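PDB 5U22: N2152 from Neocallimastix frontalis, which probably hydrolyses glycosidic bonds in rare arabinosyl substrates, as a family 39 glycoside hydrolase from a rumen anaerobic fungus. Local coordinates for residues S126-K131 and R172-N177; H224-R229 and P322-K327; Y306-D311 and G415-I420. All blocks are in the same frame, centred on the assembly; numbering follows the deposited sequence.

How the contacts relate
All three contacts belong to a single chain built from a TIM barrel and a beta-sandwich. Contact 1 lies within the barrel, joining two neighbouring outer helices, 117-134 and 160-174, whereas contacts 2 and 3 both tie barrel helices to the sandwich, at a loop and at a strand. The centres of contacts 2 and 3 are about 23 Å apart, with nearest atoms about 11 Å apart, and their segments alternate along the chain. Contact 1 closes before either opens; its centre is about 36 Å from that of contact 2 and about 39 Å from that of contact 3, on the opposite side of the chain's centre from contact 3.

Contact 1 (S126-K131 and R172-N177); sequences SFINDK and RQIDPN
Ile128 and Asp175 bury the most surface here, and Ile174 adds an apolar contact to Ile128, where two neighbouring outer helices of the TIM barrel come together. Segment 126-131 belongs to helix 117-134, and 172-177 is the C-terminal end of helix 160-174 with the turn that follows. Strand 139-143, which lies between these helices in the chain, runs beneath them, and its Asn142 touches Ile128, Lys131 and Asp175.

The two isoleucines meet through different branches. Ile128 CG1 packs against Ile174 CD1 at 3.8 Å, while Ile128 CG2 sits 3.7 Å from the backbone Ile174 O. The extended arm of Ile174 carries its CD1 across to Ile128 on the neighbouring helix.

Asp175 is the first residue past the helix to leave helical geometry, and its CB is directed toward helix 117-134. Its CG lies opposite the backbone N (chi1 -164°), which brings the carboxylate beside the end of Ile128, with Ile128 CD1 3.7 Å from Asp175 OD2. The same oxygen receives Lys131, whose chain runs straight as far as CE and then turns at its last torsion (chi4 -78°), crossing the aspartate at about a right angle. A charged pair is thus matched inside a buried contact, and Glu178 gives the lysine a second carboxylate. The ammonium reaches Asp175 on the syn lone pair of the carboxylate, with Lys131 NZ 2.7 Å from Asp175 OD2.

Contact 2 (H224-R229 and P322-K327); sequences HFRSYR and PNENSK
The Arg226 guanidinium meets the loop with its edge: Asn325 OD1 lies in its plane, and Glu324 OE2 stands near that plane, off NH1. The asparagine amide is turned almost perpendicular to the guanidinium, with 88° between the planes, and the Glu324 carboxylate is inclined to it by 43°. This joins the two domains, since Arg226 comes from helix 221-235 of the TIM barrel and the acceptors from the loop between sandwich strands 315-320 and 330-336.

Both terminal nitrogens close on one oxygen, end-on. Arg226 NH1 reaches Asn325 OD1 at 3.1 Å, in the carbonyl plane and on a lone pair. The bond from Arg226 NH2 to the same Asn325 OD1 is 3.0 Å long, but this donor stands well above the amide plane, in keeping with the crossed planes. The loop contains an Asx turn just before, in which Asn325 N donates to Asn323 OD1 at 3.0 Å.

Glu324 supplies the charge. Its CG lies between its own backbone N and carbonyl carbon (chi1 72°), and from there the chain extends toward the helix. Tyr271 OH bonds to both Arg226 NH1 and Glu324 OE2, while Arg270 and Ser222 hold Glu324 OE1. The direct salt bridge is longer than either bond to Asn325, with Arg226 NH1 3.3 Å from Glu324 OE2.

Contact 3 (Y306-D311 and G415-I420); sequences YKWYGD and GYRIYI
Arg417 lies along the indole of Trp308 for nearly its whole length. It starts at CB, which sits over the six-membered ring as a CH-pi contact, 3.6 Å from that ring's centroid. Arg417 CD then passes over the CG-CD2 bond of Trp308, 3.9 Å from both atoms, and Arg417 NE lies 3.8 Å from both Trp308 NE1 and CD1. A bend at chi3 (69°) after a straight start lays the guanidinium down on the five-membered ring, where Arg417 CZ is 3.4 Å from Trp308 CD1. The two planes are 14° apart, so this is a flat stack with cation-pi character.

Here helix 301-310 of the TIM barrel, which carries Trp308, meets strand 415-422 of the beta-sandwich, which carries Arg417; the two segments run at 34°. The far rim of the indole reaches the strand backbone, with Trp308 CZ3 3.5 Å from Tyr416 C. Tyr419 CD1 covers the opposite face of the guanidinium, so the group is held between two aromatic residues. With an alanine in place of Trp308, the guanidinium would probably lose its stack on that side and a gap would be likely to open against the strand backbone at Tyr416.

At the tip, NH2 forms a salt bridge with Glu374 on the adjacent strand. NH1 donates to two waters in the guanidinium plane: one water donates to Trp308 O, and the other, 2.8 Å from Arg417 NH1, donates to Asp311 OD2.

Contact 1 (S126-K131 and R172-N177)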
loop_
_atom_site.group_PDB
_atom_site.type_symbol
_atom_site.label_atom_id
_atom_site.label_comp_id
_atom_site.label_asym_id
_atom_site.label_seq_id
_atom_site.Cartn_x
_atom_site.Cartn_y
_atom_site.Cartn_z
ATOM N N SER A 126 -13.826 -10.633 23.213
ATOM C CA SER A 126 -15.064 -9.949 22.860
ATOM C C SER A 126 -15.059 -9.518 21.399
ATOM O O SER A 126 -16.076 -9.656 20.707
ATOM C CB SER A 126 -15.285 -8.742 23.771
ATOM O OG SER A 126 -16.416 -8.003 23.347
ATOM N N PHE A 127 -13.920 -9.019 20.897
ATOM C CA PHE A 127 -13.873 -8.626 19.493
ATOM C C PHE A 127 -14.055 -9.835 18.581
ATOM O O PHE A 127 -14.790 -9.773 17.589
ATOM C CB PHE A 127 -12.566 -7.919 19.140
ATOM C CG PHE A 127 -12.384 -7.782 17.661
ATOM C CD1 PHE A 127 -13.122 -6.839 16.954
ATOM C CD2 PHE A 127 -11.584 -8.675 16.956
ATOM C CE1 PHE A 127 -13.019 -6.753 15.568
ATOM C CE2 PHE A 127 -11.477 -8.596 15.568
ATOM C CZ PHE A 127 -12.198 -7.635 14.875
ATOM N N ILE A 128 -13.368 -10.941 18.891
ATOM C CA ILE A 128 -13.434 -12.119 18.026
ATOM C C ILE A 128 -14.842 -12.696 18.003
ATOM O O ILE A 128 -15.317 -13.175 16.968
ATOM C CB ILE A 128 -12.398 -13.161 18.471
ATOM C CG1 ILE A 128 -10.998 -12.620 18.195
ATOM C CG2 ILE A 128 -12.591 -14.464 17.719
ATOM C CD1 ILE A 128 -10.762 -12.283 16.737
ATOM N N ASN A 129 -15.533 -12.659 19.138
ATOM C CA ASN A 129 -16.936 -13.062 19.157
ATOM C C ASN A 129 -17.765 -12.217 18.192
ATOM O O ASN A 129 -18.544 -12.750 17.391
ATOM C CB ASN A 129 -17.485 -12.961 20.574
ATOM C CG ASN A 129 -18.977 -13.204 20.634
ATOM O OD1 ASN A 129 -19.435 -14.346 20.538
ATOM N ND2 ASN A 129 -19.750 -12.133 20.801
ATOM N N ASP A 130 -17.607 -10.888 18.252
ATOM C CA ASP A 130 -18.360 -10.015 17.353
ATOM C C ASP A 130 -17.950 -10.230 15.906
ATOM O O ASP A 130 -18.790 -10.162 15.001
ATOM C CB ASP A 130 -18.162 -8.551 17.738
ATOM C CG ASP A 130 -18.760 -8.216 19.091
ATOM O OD1 ASP A 130 -19.575 -9.017 19.599
ATOM O OD2 ASP A 130 -18.427 -7.147 19.643
ATOM N N LYS A 131 -16.655 -10.455 15.675
ATOM C CA LYS A 131 -16.156 -10.775 14.340
ATOM C C LYS A 131 -16.864 -11.997 13.764
ATOM O O LYS A 131 -17.383 -11.957 12.644
ATOM C CB LYS A 131 -14.642 -10.993 14.400
ATOM C CG LYS A 131 -13.982 -11.398 13.085
ATOM C CD LYS A 131 -12.468 -11.496 13.255
ATOM C CE LYS A 131 -11.749 -11.927 11.958
ATOM N NZ LYS A 131 -11.841 -13.380 11.667
ATOM N N ARG A 172 -4.783 -18.338 17.701
ATOM C CA ARG A 172 -4.853 -19.644 17.056
ATOM C C ARG A 172 -5.931 -20.509 17.682
ATOM O O ARG A 172 -6.505 -21.369 17.007
ATOM C CB ARG A 172 -3.507 -20.359 17.135
ATOM C CG ARG A 172 -2.423 -19.783 16.249
ATOM C CD ARG A 172 -2.778 -19.834 14.772
ATOM N NE ARG A 172 -1.578 -19.661 13.957
ATOM C CZ ARG A 172 -1.536 -19.014 12.796
ATOM N NH1 ARG A 172 -2.626 -18.461 12.298
ATOM N NH2 ARG A 172 -0.390 -18.916 12.139
ATOM N N GLN A 173 -6.211 -20.304 18.964
ATOM C CA GLN A 173 -7.259 -21.060 19.633
ATOM C C GLN A 173 -8.648 -20.541 19.263
ATOM O O GLN A 173 -9.537 -21.331 18.927
ATOM C CB GLN A 173 -7.048 -21.011 21.150
ATOM N N ILE A 174 -8.861 -19.221 19.313
ATOM C CA ILE A 174 -10.213 -18.690 19.168
ATOM C C ILE A 174 -10.566 -18.223 17.752
ATOM O O ILE A 174 -11.753 -18.020 17.470
ATOM C CB ILE A 174 -10.482 -17.551 20.173
ATOM C CG1 ILE A 174 -9.679 -16.287 19.828
ATOM C CG2 ILE A 174 -10.179 -18.014 21.604
ATOM C CD1 ILE A 174 -9.915 -15.139 20.817
ATOM N N ASP A 175 -9.592 -18.040 16.862
ATOM C CA ASP A 175 -9.870 -17.677 15.466
ATOM C C ASP A 175 -8.882 -18.411 14.564
ATOM O O ASP A 175 -8.072 -17.797 13.862
ATOM C CB ASP A 175 -9.798 -16.156 15.279
ATOM C CG ASP A 175 -10.432 -15.678 13.975
ATOM O OD1 ASP A 175 -10.991 -16.511 13.224
ATOM O OD2 ASP A 175 -10.382 -14.447 13.702
ATOM N N PRO A 176 -8.934 -19.747 14.560
ATOM C CA PRO A 176 -7.834 -20.532 13.968
ATOM C C PRO A 176 -7.672 -20.350 12.467
ATOM O O PRO A 176 -6.571 -20.545 11.939
ATOM C CB PRO A 176 -8.220 -21.980 14.323
ATOM C CG PRO A 176 -9.700 -21.945 14.477
ATOM C CD PRO A 176 -10.003 -20.604 15.094
ATOM N N ASN A 177 -8.730 -19.981 11.756
ATOM C CA ASN A 177 -8.644 -19.871 10.310
ATOM C C ASN A 177 -8.269 -18.474 9.834
ATOM O O ASN A 177 -8.167 -18.250 8.620
ATOM C CB ASN A 177 -9.966 -20.325 9.707
ATOM C CG ASN A 177 -10.280 -21.748 10.083
ATOM O OD1 ASN A 177 -9.407 -22.619 10.004
ATOM N ND2 ASN A 177 -11.497 -21.989 10.536
#

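Contact 2 (H224-R229 and P322-K327)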
loop_
_atom_site.group_PDB
_atom_site.type_symbol
_atom_site.label_atom_id
_atom_site.label_comp_id
_atom_site.label_asym_id
_atom_site.label_seq_id
_atom_site.Cartn_x
_atom_site.Cartn_y
_atom_site.Cartn_z
ATOM N N HIS A 224 15.063 -2.984 2.131
ATOM C CA HIS A 224 14.396 -3.696 3.215
ATOM C C HIS A 224 13.752 -4.980 2.714
ATOM O O HIS A 224 13.823 -6.016 3.384
ATOM C CB HIS A 224 13.350 -2.789 3.868
ATOM C CG HIS A 224 13.927 -1.532 4.435
ATOM N ND1 HIS A 224 13.180 -0.386 4.623
ATOM C CD2 HIS A 224 15.187 -1.232 4.830
ATOM C CE1 HIS A 224 13.958 0.566 5.115
ATOM N NE2 HIS A 224 15.179 0.076 5.253
ATOM N N PHE A 225 13.111 -4.934 1.540
ATOM C CA PHE A 225 12.563 -6.151 0.955
ATOM C C PHE A 225 13.665 -7.169 0.687
ATOM O O PHE A 225 13.497 -8.360 0.974
ATOM C CB PHE A 225 11.805 -5.832 -0.342
ATOM C CG PHE A 225 10.652 -4.887 -0.156
ATOM C CD1 PHE A 225 9.820 -4.988 0.955
ATOM C CD2 PHE A 225 10.423 -3.873 -1.078
ATOM C CE1 PHE A 225 8.771 -4.115 1.132
ATOM C CE2 PHE A 225 9.387 -2.998 -0.918
ATOM C CZ PHE A 225 8.552 -3.109 0.205
ATOM N N ARG A 226 14.800 -6.720 0.141
ATOM C CA ARG A 226 15.902 -7.643 -0.131
ATOM C C ARG A 226 16.470 -8.219 1.161
ATOM O O ARG A 226 16.757 -9.420 1.241
ATOM C CB ARG A 226 16.995 -6.939 -0.942
ATOM C CG ARG A 226 16.489 -6.447 -2.311
ATOM C CD ARG A 226 17.631 -5.984 -3.214
ATOM N NE ARG A 226 18.413 -4.883 -2.646
ATOM C CZ ARG A 226 18.165 -3.592 -2.861
ATOM N NH1 ARG A 226 17.135 -3.218 -3.614
ATOM N NH2 ARG A 226 18.946 -2.667 -2.308
ATOM N N SER A 227 16.644 -7.374 2.180
ATOM C CA SER A 227 17.100 -7.847 3.482
ATOM C C SER A 227 16.132 -8.873 4.052
ATOM O O SER A 227 16.537 -9.958 4.493
ATOM C CB SER A 227 17.253 -6.667 4.448
ATOM O OG SER A 227 17.424 -7.131 5.787
ATOM N N TYR A 228 14.836 -8.563 4.011
ATOM C CA TYR A 228 13.863 -9.450 4.633
ATOM C C TYR A 228 13.842 -10.811 3.939
ATOM O O TYR A 228 13.896 -11.859 4.593
ATOM C CB TYR A 228 12.472 -8.807 4.648
ATOM C CG TYR A 228 11.486 -9.818 5.150
ATOM C CD1 TYR A 228 11.446 -10.146 6.491
ATOM C CD2 TYR A 228 10.662 -10.513 4.274
ATOM C CE1 TYR A 228 10.592 -11.116 6.959
ATOM C CE2 TYR A 228 9.806 -11.489 4.731
ATOM C CZ TYR A 228 9.784 -11.788 6.078
ATOM O OH TYR A 228 8.939 -12.756 6.549
ATOM N N ARG A 229 13.797 -10.823 2.609
ATOM C CA ARG A 229 13.750 -12.112 1.929
ATOM C C ARG A 229 15.047 -12.896 2.110
ATOM O O ARG A 229 15.017 -14.130 2.157
ATOM C CB ARG A 229 13.424 -11.897 0.452
ATOM C CG ARG A 229 12.038 -11.249 0.256
ATOM C CD ARG A 229 11.099 -12.160 -0.491
ATOM N NE ARG A 229 9.716 -11.672 -0.586
ATOM C CZ ARG A 229 9.272 -10.771 -1.472
ATOM N NH1 ARG A 229 10.100 -10.193 -2.341
ATOM N NH2 ARG A 229 7.983 -10.427 -1.480
ATOM N N PRO A 322 15.662 5.321 -12.705
ATOM C CA PRO A 322 17.031 5.843 -12.499
ATOM C C PRO A 322 17.773 5.187 -11.344
ATOM O O PRO A 322 18.942 4.802 -11.508
ATOM C CB PRO A 322 16.786 7.338 -12.273
ATOM C CG PRO A 322 15.586 7.629 -13.122
ATOM C CD PRO A 322 14.696 6.416 -12.929
ATOM N N ASN A 323 17.126 5.036 -10.183
ATOM C CA ASN A 323 17.742 4.406 -9.018
ATOM C C ASN A 323 16.679 4.118 -7.967
ATOM O O ASN A 323 16.259 5.031 -7.246
ATOM C CB ASN A 323 18.833 5.308 -8.421
ATOM C CG ASN A 323 19.507 4.687 -7.194
ATOM O OD1 ASN A 323 19.271 3.532 -6.860
ATOM N ND2 ASN A 323 20.359 5.458 -6.533
ATOM N N GLU A 324 16.217 2.869 -7.886
ATOM C CA GLU A 324 15.159 2.538 -6.935
ATOM C C GLU A 324 15.627 2.599 -5.489
ATOM O O GLU A 324 14.794 2.529 -4.581
ATOM C CB GLU A 324 14.596 1.146 -7.212
ATOM C CG GLU A 324 15.547 0.010 -6.835
ATOM C CD GLU A 324 14.797 -1.268 -6.504
ATOM O OE1 GLU A 324 13.548 -1.205 -6.389
ATOM O OE2 GLU A 324 15.451 -2.329 -6.363
ATOM N N ASN A 325 16.928 2.709 -5.250
ATOM C CA ASN A 325 17.462 2.804 -3.890
ATOM C C ASN A 325 17.742 4.243 -3.501
ATOM O O ASN A 325 18.777 4.548 -2.903
ATOM C CB ASN A 325 18.723 1.958 -3.768
ATOM C CG ASN A 325 18.470 0.510 -4.108
ATOM O OD1 ASN A 325 17.683 -0.158 -3.444
ATOM N ND2 ASN A 325 19.113 0.023 -5.169
ATOM N N SER A 326 16.820 5.143 -3.826
ATOM C CA SER A 326 16.988 6.580 -3.651
ATOM C C SER A 326 15.605 7.215 -3.697
ATOM O O SER A 326 14.594 6.516 -3.799
ATOM C CB SER A 326 17.874 7.168 -4.748
ATOM O OG SER A 326 17.119 7.273 -5.945
ATOM N N LYS A 327 15.561 8.545 -3.658
ATOM C CA LYS A 327 14.288 9.251 -3.754
ATOM C C LYS A 327 13.764 9.366 -5.181
ATOM O O LYS A 327 12.660 9.885 -5.364
ATOM C CB LYS A 327 14.421 10.650 -3.149
ATOM C CG LYS A 327 14.783 10.629 -1.671
ATOM C CD LYS A 327 14.849 12.025 -1.083
ATOM C CE LYS A 327 14.839 11.962 0.438
ATOM N NZ LYS A 327 15.996 11.180 0.957
#

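Contact 3 (Y306-D311 and G415-I420)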
loop_
_atom_site.group_PDB
_atom_site.type_symbol
_atom_site.label_atom_id
_atom_site.label_comp_id
_atom_site.label_asym_id
_atom_site.label_seq_id
_atom_site.Cartn_x
_atom_site.Cartn_y
_atom_site.Cartn_z
ATOM N N TYR A 306 -4.300 7.205 -8.069
ATOM C CA TYR A 306 -4.652 5.858 -7.640
ATOM C C TYR A 306 -5.775 5.265 -8.486
ATOM O O TYR A 306 -5.883 4.039 -8.579
ATOM C CB TYR A 306 -5.000 5.866 -6.145
ATOM C CG TYR A 306 -3.748 5.784 -5.286
ATOM C CD1 TYR A 306 -2.930 6.895 -5.092
ATOM C CD2 TYR A 306 -3.370 4.583 -4.701
ATOM C CE1 TYR A 306 -1.775 6.803 -4.316
ATOM C CE2 TYR A 306 -2.230 4.483 -3.925
ATOM C CZ TYR A 306 -1.435 5.588 -3.737
ATOM O OH TYR A 306 -0.312 5.457 -2.949
ATOM N N LYS A 307 -6.600 6.102 -9.119
ATOM C CA LYS A 307 -7.591 5.580 -10.055
ATOM C C LYS A 307 -6.908 4.973 -11.277
ATOM O O LYS A 307 -7.279 3.878 -11.728
ATOM C CB LYS A 307 -8.560 6.696 -10.453
ATOM C CG LYS A 307 -9.521 6.331 -11.595
ATOM C CD LYS A 307 -10.623 5.398 -11.143
ATOM C CE LYS A 307 -11.616 5.114 -12.290
ATOM N NZ LYS A 307 -12.253 3.790 -12.136
ATOM N N TRP A 308 -5.911 5.673 -11.830
ATOM C CA TRP A 308 -5.104 5.103 -12.909
ATOM C C TRP A 308 -4.545 3.753 -12.497
ATOM O O TRP A 308 -4.594 2.775 -13.254
ATOM C CB TRP A 308 -3.944 6.033 -13.242
ATOM C CG TRP A 308 -4.268 7.263 -13.990
ATOM C CD1 TRP A 308 -5.434 7.576 -14.611
ATOM C CD2 TRP A 308 -3.386 8.366 -14.197
ATOM N NE1 TRP A 308 -5.331 8.814 -15.210
ATOM C CE2 TRP A 308 -4.080 9.318 -14.966
ATOM C CE3 TRP A 308 -2.070 8.641 -13.802
ATOM C CZ2 TRP A 308 -3.501 10.529 -15.358
ATOM C CZ3 TRP A 308 -1.497 9.839 -14.191
ATOM C CH2 TRP A 308 -2.212 10.769 -14.960
ATOM N N TYR A 309 -4.003 3.700 -11.281
ATOM C CA TYR A 309 -3.411 2.474 -10.762
ATOM C C TYR A 309 -4.449 1.370 -10.650
ATOM O O TYR A 309 -4.238 0.246 -11.127
ATOM C CB TYR A 309 -2.787 2.782 -9.400
ATOM C CG TYR A 309 -2.112 1.636 -8.688
ATOM C CD1 TYR A 309 -1.329 0.706 -9.377
ATOM C CD2 TYR A 309 -2.212 1.522 -7.306
ATOM C CE1 TYR A 309 -0.681 -0.336 -8.707
ATOM C CE2 TYR A 309 -1.559 0.502 -6.618
ATOM C CZ TYR A 309 -0.799 -0.422 -7.316
ATOM O OH TYR A 309 -0.161 -1.418 -6.612
ATOM N N GLY A 310 -5.581 1.672 -10.016
ATOM C CA GLY A 310 -6.606 0.661 -9.821
ATOM C C GLY A 310 -7.190 0.145 -11.119
ATOM O O GLY A 310 -7.685 -0.989 -11.168
ATOM N N ASP A 311 -7.171 0.972 -12.176
ATOM C CA ASP A 311 -7.674 0.566 -13.489
ATOM C C ASP A 311 -6.778 -0.448 -14.175
ATOM O O ASP A 311 -7.197 -1.032 -15.182
ATOM C CB ASP A 311 -7.814 1.768 -14.436
ATOM C CG ASP A 311 -8.954 2.693 -14.065
ATOM O OD1 ASP A 311 -9.794 2.308 -13.223
ATOM O OD2 ASP A 311 -9.018 3.804 -14.647
ATOM N N GLY A 415 1.821 13.360 -11.002
ATOM C CA GLY A 415 1.794 11.977 -11.458
ATOM C C GLY A 415 1.664 11.965 -12.973
ATOM O O GLY A 415 1.001 12.825 -13.551
ATOM N N TYR A 416 2.304 10.989 -13.610
ATOM C CA TYR A 416 2.277 10.886 -15.065
ATOM C C TYR A 416 1.776 9.520 -15.500
ATOM O O TYR A 416 1.981 8.522 -14.811
ATOM C CB TYR A 416 3.662 11.133 -15.659
ATOM C CG TYR A 416 4.193 12.513 -15.324
ATOM C CD1 TYR A 416 3.762 13.635 -16.023
ATOM C CD2 TYR A 416 5.112 12.693 -14.304
ATOM C CE1 TYR A 416 4.250 14.896 -15.718
ATOM C CE2 TYR A 416 5.585 13.944 -13.988
ATOM C CZ TYR A 416 5.159 15.038 -14.702
ATOM O OH TYR A 416 5.637 16.286 -14.374
ATOM N N ARG A 417 1.119 9.475 -16.664
ATOM C CA ARG A 417 0.748 8.191 -17.247
ATOM C C ARG A 417 1.013 8.208 -18.742
ATOM O O ARG A 417 0.727 9.200 -19.421
ATOM C CB ARG A 417 -0.726 7.824 -17.011
ATOM C CG ARG A 417 -1.066 6.436 -17.546
ATOM C CD ARG A 417 -2.453 5.932 -17.137
ATOM N NE ARG A 417 -3.553 6.663 -17.776
ATOM C CZ ARG A 417 -4.831 6.293 -17.713
ATOM N NH1 ARG A 417 -5.188 5.190 -17.051
ATOM N NH2 ARG A 417 -5.755 7.022 -18.320
ATOM N N ILE A 418 1.562 7.105 -19.252
ATOM C CA ILE A 418 1.611 6.850 -20.688
ATOM C C ILE A 418 0.694 5.666 -20.960
ATOM O O ILE A 418 0.880 4.589 -20.384
ATOM C CB ILE A 418 3.046 6.580 -21.162
ATOM C CG1 ILE A 418 3.864 7.860 -21.033
ATOM C CG2 ILE A 418 3.042 6.080 -22.610
ATOM C CD1 ILE A 418 5.345 7.642 -21.094
ATOM N N TYR A 419 -0.317 5.876 -21.804
ATOM C CA TYR A 419 -1.338 4.872 -22.091
ATOM C C TYR A 419 -1.273 4.546 -23.574
ATOM O O TYR A 419 -1.478 5.434 -24.410
ATOM C CB TYR A 419 -2.726 5.397 -21.712
ATOM C CG TYR A 419 -3.783 4.334 -21.482
ATOM C CD1 TYR A 419 -3.951 3.760 -20.226
ATOM C CD2 TYR A 419 -4.635 3.939 -22.504
ATOM C CE1 TYR A 419 -4.928 2.798 -20.001
ATOM C CE2 TYR A 419 -5.620 2.966 -22.289
ATOM C CZ TYR A 419 -5.757 2.404 -21.036
ATOM O OH TYR A 419 -6.731 1.450 -20.798
ATOM N N ILE A 420 -0.999 3.285 -23.903
ATOM C CA ILE A 420 -0.698 2.881 -25.272
ATOM C C ILE A 420 -1.791 1.942 -25.761
ATOM O O ILE A 420 -2.046 0.902 -25.144
ATOM C CB ILE A 420 0.681 2.199 -25.375
ATOM C CG1 ILE A 420 1.763 3.077 -24.744
ATOM C CG2 ILE A 420 1.013 1.868 -26.815
ATOM C CD1 ILE A 420 3.152 2.461 -24.825
HETATM O O HOH W 1 -4.004 2.772 -16.015
HETATM O O HOH W 2 -7.765 4.024 -17.118
#